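Local structure of putative hyaluronoglucosaminidase (6PWI) at residues A[384-396]-A[417-429]. The protein probably acts as a family 84 glycoside hydrolase with hexosaminidase activity; this chain is the N-terminal part, with the catalytic domain, of a longer, probably cell-wall-anchored protein. Residues are numbered along the deposited sequence; the frame is centred on the assembly and turned at random.
Sequences GRQAFMWLNWPVN and NFKGIVTNPMQEA. With EDO (1,2-ethanediol), chain H.
Met-389 binds the second strand twice, its N donating to Gly-420 O and its O accepting from Val-422 N. Leu-391 repeats the pattern with Val-422 O and Asn-424 N, so strands 387-391 and 420-423 run parallel. On one face Met-389 and Ile-421 lie side by side, CG to CD1 3.6 Å, and Leu-391 touches the same CD1. Met-389 packs on Phe-376 of helix 373-383 and Leu-391 on Ile-439 of helix 433-444; flexible or branched apolar chains suit this layer. On the other face, toward the barrel interior, Phe-388 has CG anti to its backbone N (chi1 176°). Its ring edge thereby reaches Gly-420 O, with CD1 3.4 Å away, and CZ meets Val-422 CG1 at 3.6 Å. Gly-420 has positive phi, where a CB would jam against the preceding carbonyl O.

At and beyond the strands' C-terminal ends, polar side chains take over. Asn-392 OD1 accepts two bonds: a straight one from Asn-424 ND2 (2.9 Å, 171°) and one from Trp-390 NE1, from above the carbonyl plane. An amide suits Asn-392 because ND2 can turn to Ile-367 O. Thr-423 OG1 bonds Trp-393 O before the cis peptide of Pro-394.

At the N-terminal ends side-chain contact is looser, although Lys-419 N still bonds Ala-387 O. Partly exposed, Gln-386 lies against the Asn-417 backbone and Lys-419 runs past Gln-386 O to a salt bridge with Asp-359; a water links Ala-387 N to Asn-417 O. C2 of an ethanediol, probably from the crystallisation liquor, sits 3.2 Å above the ring plane of Trp-390, whose side chain is about 10 Å from that of Asp-299, the predicted proton donor. Here strands seven and eight of a (beta/alpha)8 barrel meet, leading into loops on the side where such barrels carry the active site.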
ATOM      1  N   GLY A 384      13.080 -15.629 -18.123  1.00 29.05           N
ATOM      2  CA  GLY A 384      14.362 -16.143 -17.663  1.00 28.72           C
ATOM      3  C   GLY A 384      14.720 -15.695 -16.244  1.00 29.98           C
ATOM      4  O   GLY A 384      15.781 -16.047 -15.733  1.00 32.41           O
ATOM      5  N   ARG A 385      13.836 -14.920 -15.610  1.00 28.64           N
ATOM      6  CA  ARG A 385      14.055 -14.423 -14.260  1.00 27.35           C
ATOM      7  C   ARG A 385      12.698 -14.243 -13.580  1.00 27.94           C
ATOM      8  O   ARG A 385      11.662 -14.266 -14.235  1.00 28.36           O
ATOM      9  CB  ARG A 385      14.828 -13.100 -14.301  1.00 26.35           C
ATOM     10  CG  ARG A 385      14.016 -11.921 -14.819  1.00 26.32           C
ATOM     11  CD  ARG A 385      14.835 -10.682 -15.115  1.00 25.83           C
ATOM     12  NE  ARG A 385      15.561 -10.824 -16.368  1.00 25.33           N
ATOM     13  CZ  ARG A 385      16.459  -9.959 -16.832  1.00 24.62           C
ATOM     14  NH1 ARG A 385      16.744  -8.860 -16.149  1.00 23.89           N
ATOM     15  NH2 ARG A 385      17.051 -10.193 -17.990  1.00 23.09           N
ATOM     16  N   GLN A 386      12.710 -14.048 -12.262  1.00 28.44           N
ATOM     17  CA  GLN A 386      11.474 -13.895 -11.517  1.00 28.81           C
ATOM     18  C   GLN A 386      10.868 -12.515 -11.758  1.00 29.34           C
ATOM     19  O   GLN A 386      11.582 -11.557 -12.053  1.00 31.83           O
ATOM     20  CB  GLN A 386      11.737 -14.147 -10.039  1.00 30.22           C
ATOM     21  CG  GLN A 386      12.127 -15.585  -9.753  1.00 33.09           C
ATOM     22  CD  GLN A 386      12.231 -15.822  -8.269  1.00 35.87           C
ATOM     23  OE1 GLN A 386      12.555 -14.917  -7.496  1.00 35.34           O
ATOM     24  NE2 GLN A 386      11.934 -17.047  -7.869  1.00 38.96           N
ATOM     25  N   ALA A 387       9.540 -12.432 -11.609  1.00 27.50           N
ATOM     26  CA  ALA A 387       8.789 -11.229 -11.925  1.00 25.67           C
ATOM     27  C   ALA A 387       8.776 -10.262 -10.747  1.00 25.05           C
ATOM     28  O   ALA A 387       8.921 -10.658  -9.592  1.00 25.80           O
ATOM     29  CB  ALA A 387       7.385 -11.598 -12.326  1.00 26.46           C
ATOM     30  N   PHE A 388       8.607  -8.983 -11.076  1.00 24.44           N
ATOM     31  CA  PHE A 388       8.241  -7.954 -10.120  1.00 25.08           C
ATOM     32  C   PHE A 388       6.762  -7.644 -10.355  1.00 25.77           C
ATOM     33  O   PHE A 388       6.387  -7.189 -11.435  1.00 26.26           O
ATOM     34  CB  PHE A 388       9.199  -6.763 -10.271  1.00 24.59           C
ATOM     35  CG  PHE A 388       8.925  -5.534  -9.434  1.00 24.24           C
ATOM     36  CD1 PHE A 388       8.187  -5.602  -8.257  1.00 24.56           C
ATOM     37  CD2 PHE A 388       9.443  -4.303  -9.810  1.00 24.39           C
ATOM     38  CE1 PHE A 388       7.949  -4.468  -7.493  1.00 24.48           C
ATOM     39  CE2 PHE A 388       9.216  -3.171  -9.040  1.00 25.18           C
ATOM     40  CZ  PHE A 388       8.463  -3.253  -7.888  1.00 25.30           C
ATOM     41  N   MET A 389       5.928  -7.938  -9.351  1.00 25.72           N
ATOM     42  CA  MET A 389       4.483  -7.930  -9.508  1.00 26.06           C
ATOM     43  C   MET A 389       3.957  -6.498  -9.428  1.00 25.44           C
ATOM     44  O   MET A 389       4.254  -5.777  -8.475  1.00 26.45           O
ATOM     45  CB  MET A 389       3.833  -8.784  -8.414  1.00 28.41           C
ATOM     46  CG  MET A 389       2.336  -8.583  -8.278  1.00 29.88           C
ATOM     47  SD  MET A 389       1.469  -9.574  -9.496  1.00 35.67           S
ATOM     48  CE  MET A 389      -0.234  -9.351  -8.981  1.00 34.11           C
ATOM     49  N   TRP A 390       3.194  -6.102 -10.454  1.00 23.49           N
ATOM     50  CA  TRP A 390       2.375  -4.900 -10.452  1.00 22.29           C
ATOM     51  C   TRP A 390       0.936  -5.324 -10.161  1.00 21.41           C
ATOM     52  O   TRP A 390       0.308  -5.986 -10.991  1.00 20.34           O
ATOM     53  CB  TRP A 390       2.512  -4.193 -11.812  1.00 23.56           C
ATOM     54  CG  TRP A 390       1.595  -3.037 -12.105  1.00 25.24           C
ATOM     55  CD1 TRP A 390       0.283  -2.885 -11.743  1.00 25.18           C
ATOM     56  CD2 TRP A 390       1.916  -1.873 -12.898  1.00 25.55           C
ATOM     57  NE1 TRP A 390      -0.218  -1.702 -12.218  1.00 25.03           N
ATOM     58  CE2 TRP A 390       0.759  -1.059 -12.934  1.00 25.51           C
ATOM     59  CE3 TRP A 390       3.070  -1.432 -13.561  1.00 25.35           C
ATOM     60  CZ2 TRP A 390       0.725   0.160 -13.613  1.00 26.06           C
ATOM     61  CZ3 TRP A 390       3.031  -0.231 -14.240  1.00 26.07           C
ATOM     62  CH2 TRP A 390       1.873   0.554 -14.267  1.00 25.83           C
ATOM     63  N   LEU A 391       0.433  -4.972  -8.967  1.00 19.58           N
ATOM     64  CA  LEU A 391      -0.894  -5.399  -8.552  1.00 18.73           C
ATOM     65  C   LEU A 391      -1.922  -4.316  -8.864  1.00 18.66           C
ATOM     66  O   LEU A 391      -1.893  -3.232  -8.286  1.00 18.34           O
ATOM     67  CB  LEU A 391      -0.889  -5.741  -7.060  1.00 18.14           C
ATOM     68  CG  LEU A 391      -2.227  -6.237  -6.516  1.00 18.00           C
ATOM     69  CD1 LEU A 391      -2.625  -7.551  -7.164  1.00 18.23           C
ATOM     70  CD2 LEU A 391      -2.185  -6.389  -5.007  1.00 17.44           C
ATOM     71  N   ASN A 392      -2.846  -4.644  -9.771  1.00 18.59           N
ATOM     72  CA  ASN A 392      -3.909  -3.737 -10.163  1.00 18.90           C
ATOM     73  C   ASN A 392      -5.067  -3.824  -9.168  1.00 19.53           C
ATOM     74  O   ASN A 392      -6.182  -4.190  -9.536  1.00 20.20           O
ATOM     75  CB  ASN A 392      -4.346  -3.983 -11.609  1.00 19.05           C
ATOM     76  CG  ASN A 392      -3.530  -3.173 -12.592  1.00 19.60           C
ATOM     77  OD1 ASN A 392      -3.207  -2.018 -12.322  1.00 19.81           O
ATOM     78  ND2 ASN A 392      -3.180  -3.768 -13.723  1.00 19.48           N
ATOM     79  N   TRP A 393      -4.773  -3.494  -7.908  1.00 19.29           N
ATOM     80  CA  TRP A 393      -5.748  -3.312  -6.846  1.00 19.84           C
ATOM     81  C   TRP A 393      -5.092  -2.417  -5.802  1.00 21.16           C
ATOM     82  O   TRP A 393      -3.935  -2.642  -5.457  1.00 21.77           O
ATOM     83  CB  TRP A 393      -6.151  -4.656  -6.224  1.00 19.56           C
ATOM     84  CG  TRP A 393      -6.985  -4.526  -4.985  1.00 19.23           C
ATOM     85  CD1 TRP A 393      -8.336  -4.329  -4.918  1.00 19.64           C
ATOM     86  CD2 TRP A 393      -6.529  -4.569  -3.621  1.00 18.82           C
ATOM     87  NE1 TRP A 393      -8.752  -4.247  -3.615  1.00 19.18           N
ATOM     88  CE2 TRP A 393      -7.665  -4.397  -2.794  1.00 19.13           C
ATOM     89  CE3 TRP A 393      -5.281  -4.750  -3.016  1.00 18.33           C
ATOM     90  CZ2 TRP A 393      -7.584  -4.399  -1.399  1.00 19.07           C
ATOM     91  CZ3 TRP A 393      -5.203  -4.750  -1.640  1.00 18.46           C
ATOM     92  CH2 TRP A 393      -6.336  -4.579  -0.843  1.00 18.76           C
ATOM     93  N   PRO A 394      -5.801  -1.423  -5.222  1.00 21.33           N
ATOM     94  CA  PRO A 394      -7.236  -1.252  -5.423  1.00 21.36           C
ATOM     95  C   PRO A 394      -7.655  -0.175  -6.420  1.00 21.99           C
ATOM     96  O   PRO A 394      -8.675   0.483  -6.218  1.00 22.28           O
ATOM     97  CB  PRO A 394      -7.613  -0.798  -4.007  1.00 21.64           C
ATOM     98  CG  PRO A 394      -6.499   0.159  -3.643  1.00 21.46           C
ATOM     99  CD  PRO A 394      -5.257  -0.458  -4.256  1.00 21.51           C
ATOM    100  N   VAL A 395      -6.882  -0.024  -7.500  1.00 21.76           N
ATOM    101  CA  VAL A 395      -7.199   0.920  -8.567  1.00 22.18           C
ATOM    102  C   VAL A 395      -8.682   0.817  -8.924  1.00 22.25           C
ATOM    103  O   VAL A 395      -9.195  -0.271  -9.173  1.00 22.42           O
ATOM    104  CB  VAL A 395      -6.287   0.729  -9.803  1.00 21.43           C
ATOM    105  CG1 VAL A 395      -6.167  -0.726 -10.229  1.00 20.63           C
ATOM    106  CG2 VAL A 395      -6.719   1.590 -10.978  1.00 20.69           C
ATOM    107  N   ASN A 396      -9.356   1.969  -8.977  1.00 23.22           N
ATOM    108  CA  ASN A 396     -10.795   1.999  -9.181  1.00 25.27           C
ATOM    109  C   ASN A 396     -11.150   2.704 -10.493  1.00 26.66           C
ATOM    110  O   ASN A 396     -12.286   3.137 -10.668  1.00 27.90           O
ATOM    111  CB  ASN A 396     -11.532   2.591  -7.971  1.00 25.22           C
ATOM    112  CG  ASN A 396     -11.190   4.041  -7.694  1.00 25.77           C
ATOM    113  OD1 ASN A 396     -10.281   4.604  -8.294  1.00 28.45           O
ATOM    114  ND2 ASN A 396     -11.913   4.661  -6.778  1.00 26.49           N
ATOM    115  N   ASN A 417       7.816 -17.190  -5.525  1.00 32.37           N
ATOM    116  CA  ASN A 417       8.729 -17.156  -6.661  1.00 33.33           C
ATOM    117  C   ASN A 417       8.699 -15.803  -7.381  1.00 32.68           C
ATOM    118  O   ASN A 417       8.543 -15.748  -8.604  1.00 32.61           O
ATOM    119  CB  ASN A 417       8.467 -18.329  -7.616  1.00 35.11           C
ATOM    120  CG  ASN A 417       7.018 -18.444  -8.057  1.00 36.91           C
ATOM    121  OD1 ASN A 417       6.112 -17.946  -7.385  1.00 37.25           O
ATOM    122  ND2 ASN A 417       6.788 -19.101  -9.185  1.00 36.56           N
ATOM    123  N   PHE A 418       8.877 -14.709  -6.628  1.00 29.41           N
ATOM    124  CA  PHE A 418       8.818 -13.383  -7.226  1.00 27.68           C
ATOM    125  C   PHE A 418       9.573 -12.377  -6.363  1.00 26.17           C
ATOM    126  O   PHE A 418       9.807 -12.631  -5.183  1.00 25.99           O
ATOM    127  CB  PHE A 418       7.372 -12.979  -7.547  1.00 26.42           C
ATOM    128  CG  PHE A 418       6.507 -12.655  -6.357  1.00 25.59           C
ATOM    129  CD1 PHE A 418       6.058 -11.364  -6.143  1.00 24.98           C
ATOM    130  CD2 PHE A 418       6.151 -13.637  -5.446  1.00 25.28           C
ATOM    131  CE1 PHE A 418       5.265 -11.061  -5.047  1.00 25.30           C
ATOM    132  CE2 PHE A 418       5.353 -13.333  -4.353  1.00 25.89           C
ATOM    133  CZ  PHE A 418       4.908 -12.046  -4.157  1.00 25.43           C
ATOM    134  N   LYS A 419       9.914 -11.234  -6.977  1.00 24.56           N
ATOM    135  CA  LYS A 419      10.917 -10.303  -6.484  1.00 24.24           C
ATOM    136  C   LYS A 419      10.296  -9.260  -5.557  1.00 23.54           C
ATOM    137  O   LYS A 419      11.012  -8.572  -4.835  1.00 23.93           O
ATOM    138  CB  LYS A 419      11.578  -9.569  -7.656  1.00 26.08           C
ATOM    139  CG  LYS A 419      12.511 -10.404  -8.520  1.00 28.51           C
ATOM    140  CD  LYS A 419      13.281  -9.597  -9.546  1.00 30.56           C
ATOM    141  CE  LYS A 419      14.652 -10.180  -9.834  1.00 32.78           C
ATOM    142  NZ  LYS A 419      15.237  -9.607 -11.071  1.00 38.42           N
ATOM    143  N   GLY A 420       8.967  -9.119  -5.595  1.00 22.62           N
ATOM    144  CA  GLY A 420       8.303  -8.087  -4.818  1.00 21.00           C
ATOM    145  C   GLY A 420       7.020  -7.602  -5.481  1.00 20.26           C
ATOM    146  O   GLY A 420       6.629  -8.099  -6.533  1.00 19.75           O
ATOM    147  N   ILE A 421       6.376  -6.609  -4.859  1.00 19.94           N
ATOM    148  CA  ILE A 421       5.040  -6.231  -5.279  1.00 19.89           C
ATOM    149  C   ILE A 421       4.826  -4.736  -5.047  1.00 19.87           C
ATOM    150  O   ILE A 421       5.272  -4.182  -4.040  1.00 20.21           O
ATOM    151  CB  ILE A 421       3.990  -7.122  -4.573  1.00 19.85           C
ATOM    152  CG1 ILE A 421       2.556  -6.754  -4.965  1.00 19.90           C
ATOM    153  CG2 ILE A 421       4.199  -7.143  -3.063  1.00 18.85           C
ATOM    154  CD1 ILE A 421       1.558  -7.888  -4.808  1.00 19.85           C
ATOM    155  N   VAL A 422       4.158  -4.087  -6.009  1.00 18.91           N
ATOM    156  CA  VAL A 422       3.646  -2.741  -5.802  1.00 18.05           C
ATOM    157  C   VAL A 422       2.144  -2.738  -6.066  1.00 17.75           C
ATOM    158  O   VAL A 422       1.666  -3.470  -6.927  1.00 18.53           O
ATOM    159  CB  VAL A 422       4.378  -1.686  -6.653  1.00 17.51           C
ATOM    160  CG1 VAL A 422       5.819  -1.503  -6.210  1.00 17.28           C
ATOM    161  CG2 VAL A 422       4.294  -1.962  -8.144  1.00 16.82           C
ATOM    162  N   THR A 423       1.414  -1.917  -5.306  1.00 17.56           N
ATOM    163  CA  THR A 423      -0.016  -1.728  -5.493  1.00 18.04           C
ATOM    164  C   THR A 423      -0.277  -0.492  -6.353  1.00 18.37           C
ATOM    165  O   THR A 423       0.283   0.573  -6.121  1.00 18.40           O
ATOM    166  CB  THR A 423      -0.752  -1.639  -4.149  1.00 17.90           C
ATOM    167  OG1 THR A 423      -2.054  -1.121  -4.413  1.00 19.49           O
ATOM    168  CG2 THR A 423      -0.094  -0.721  -3.145  1.00 17.32           C
ATOM    169  N   ASN A 424      -1.143  -0.645  -7.354  1.00 19.68           N
ATOM    170  CA  ASN A 424      -1.616   0.476  -8.153  1.00 20.65           C
ATOM    171  C   ASN A 424      -2.933   0.950  -7.535  1.00 21.52           C
ATOM    172  O   ASN A 424      -3.965   0.313  -7.725  1.00 22.23           O
ATOM    173  CB  ASN A 424      -1.743   0.055  -9.621  1.00 20.52           C
ATOM    174  CG  ASN A 424      -2.229   1.154 -10.541  1.00 20.67           C
ATOM    175  OD1 ASN A 424      -1.984   2.327 -10.282  1.00 21.83           O
ATOM    176  ND2 ASN A 424      -2.902   0.788 -11.621  1.00 20.15           N
ATOM    177  N   PRO A 425      -2.942   2.021  -6.708  1.00 22.06           N
ATOM    178  CA  PRO A 425      -4.112   2.359  -5.897  1.00 23.01           C
ATOM    179  C   PRO A 425      -5.120   3.261  -6.604  1.00 24.24           C
ATOM    180  O   PRO A 425      -5.011   3.480  -7.811  1.00 24.51           O
ATOM    181  CB  PRO A 425      -3.496   3.061  -4.676  1.00 22.45           C
ATOM    182  CG  PRO A 425      -1.990   3.008  -4.904  1.00 22.77           C
ATOM    183  CD  PRO A 425      -1.810   2.901  -6.405  1.00 22.40           C
ATOM    184  N   MET A 426      -6.093   3.764  -5.827  1.00 24.62           N
ATOM    185  CA  MET A 426      -7.202   4.574  -6.315  1.00 25.46           C
ATOM    186  C   MET A 426      -6.749   6.017  -6.498  1.00 26.07           C
ATOM    187  O   MET A 426      -5.733   6.427  -5.948  1.00 26.95           O
ATOM    188  CB  MET A 426      -8.345   4.585  -5.298  1.00 24.78           C
ATOM    189  CG  MET A 426      -8.895   3.223  -4.962  1.00 24.19           C
ATOM    190  SD  MET A 426     -10.126   3.366  -3.641  1.00 25.25           S
ATOM    191  CE  MET A 426      -9.089   3.069  -2.208  1.00 24.58           C
ATOM    192  N   GLN A 427      -7.543   6.805  -7.225  1.00 26.99           N
ATOM    193  CA  GLN A 427      -7.286   8.235  -7.291  1.00 27.99           C
ATOM    194  C   GLN A 427      -7.552   8.871  -5.924  1.00 27.65           C
ATOM    195  O   GLN A 427      -7.151  10.006  -5.678  1.00 27.42           O
ATOM    196  CB  GLN A 427      -8.090   8.880  -8.419  1.00 29.24           C
ATOM    197  CG  GLN A 427      -9.575   8.982  -8.126  1.00 30.29           C
ATOM    198  CD  GLN A 427     -10.306   9.791  -9.168  1.00 32.12           C
ATOM    199  OE1 GLN A 427      -9.862   9.930 -10.311  1.00 31.96           O
ATOM    200  NE2 GLN A 427     -11.448  10.331  -8.773  1.00 33.46           N
ATOM    201  N   GLU A 428      -8.221   8.121  -5.039  1.00 27.99           N
ATOM    202  CA  GLU A 428      -8.458   8.551  -3.667  1.00 27.81           C
ATOM    203  C   GLU A 428      -7.283   8.091  -2.807  1.00 28.12           C
ATOM    204  O   GLU A 428      -7.214   6.925  -2.404  1.00 28.62           O
ATOM    205  CB  GLU A 428      -9.787   8.008  -3.135  1.00 26.43           C
ATOM    206  CG  GLU A 428     -11.003   8.645  -3.773  1.00 26.69           C
ATOM    207  CD  GLU A 428     -11.337   8.134  -5.165  1.00 28.04           C
ATOM    208  OE1 GLU A 428     -10.809   7.072  -5.549  1.00 28.26           O
ATOM    209  OE2 GLU A 428     -12.121   8.804  -5.870  1.00 29.71           O
ATOM    210  N   ALA A 429      -6.371   9.029  -2.528  1.00 26.66           N
ATOM    211  CA  ALA A 429      -5.075   8.692  -1.964  1.00 25.86           C
ATOM    212  C   ALA A 429      -5.210   8.154  -0.539  1.00 24.98           C
ATOM    213  O   ALA A 429      -4.687   7.084  -0.236  1.00 25.56           O
ATOM    214  CB  ALA A 429      -4.143   9.872  -2.055  1.00 26.30           C
TER
HETATM  215  C1  EDO H 706       0.784  -1.905 -17.231  1.00 38.62           C
HETATM  216  O1  EDO H 706       0.759  -0.549 -17.662  1.00 38.35           O
HETATM  217  C2  EDO H 706       0.076  -2.165 -15.948  1.00 40.13           C
HETATM  218  O2  EDO H 706      -1.336  -1.911 -15.908  1.00 41.07           O
HETATM  219  O   HOH W   1       8.483 -15.173 -11.568  1.00 23.72           O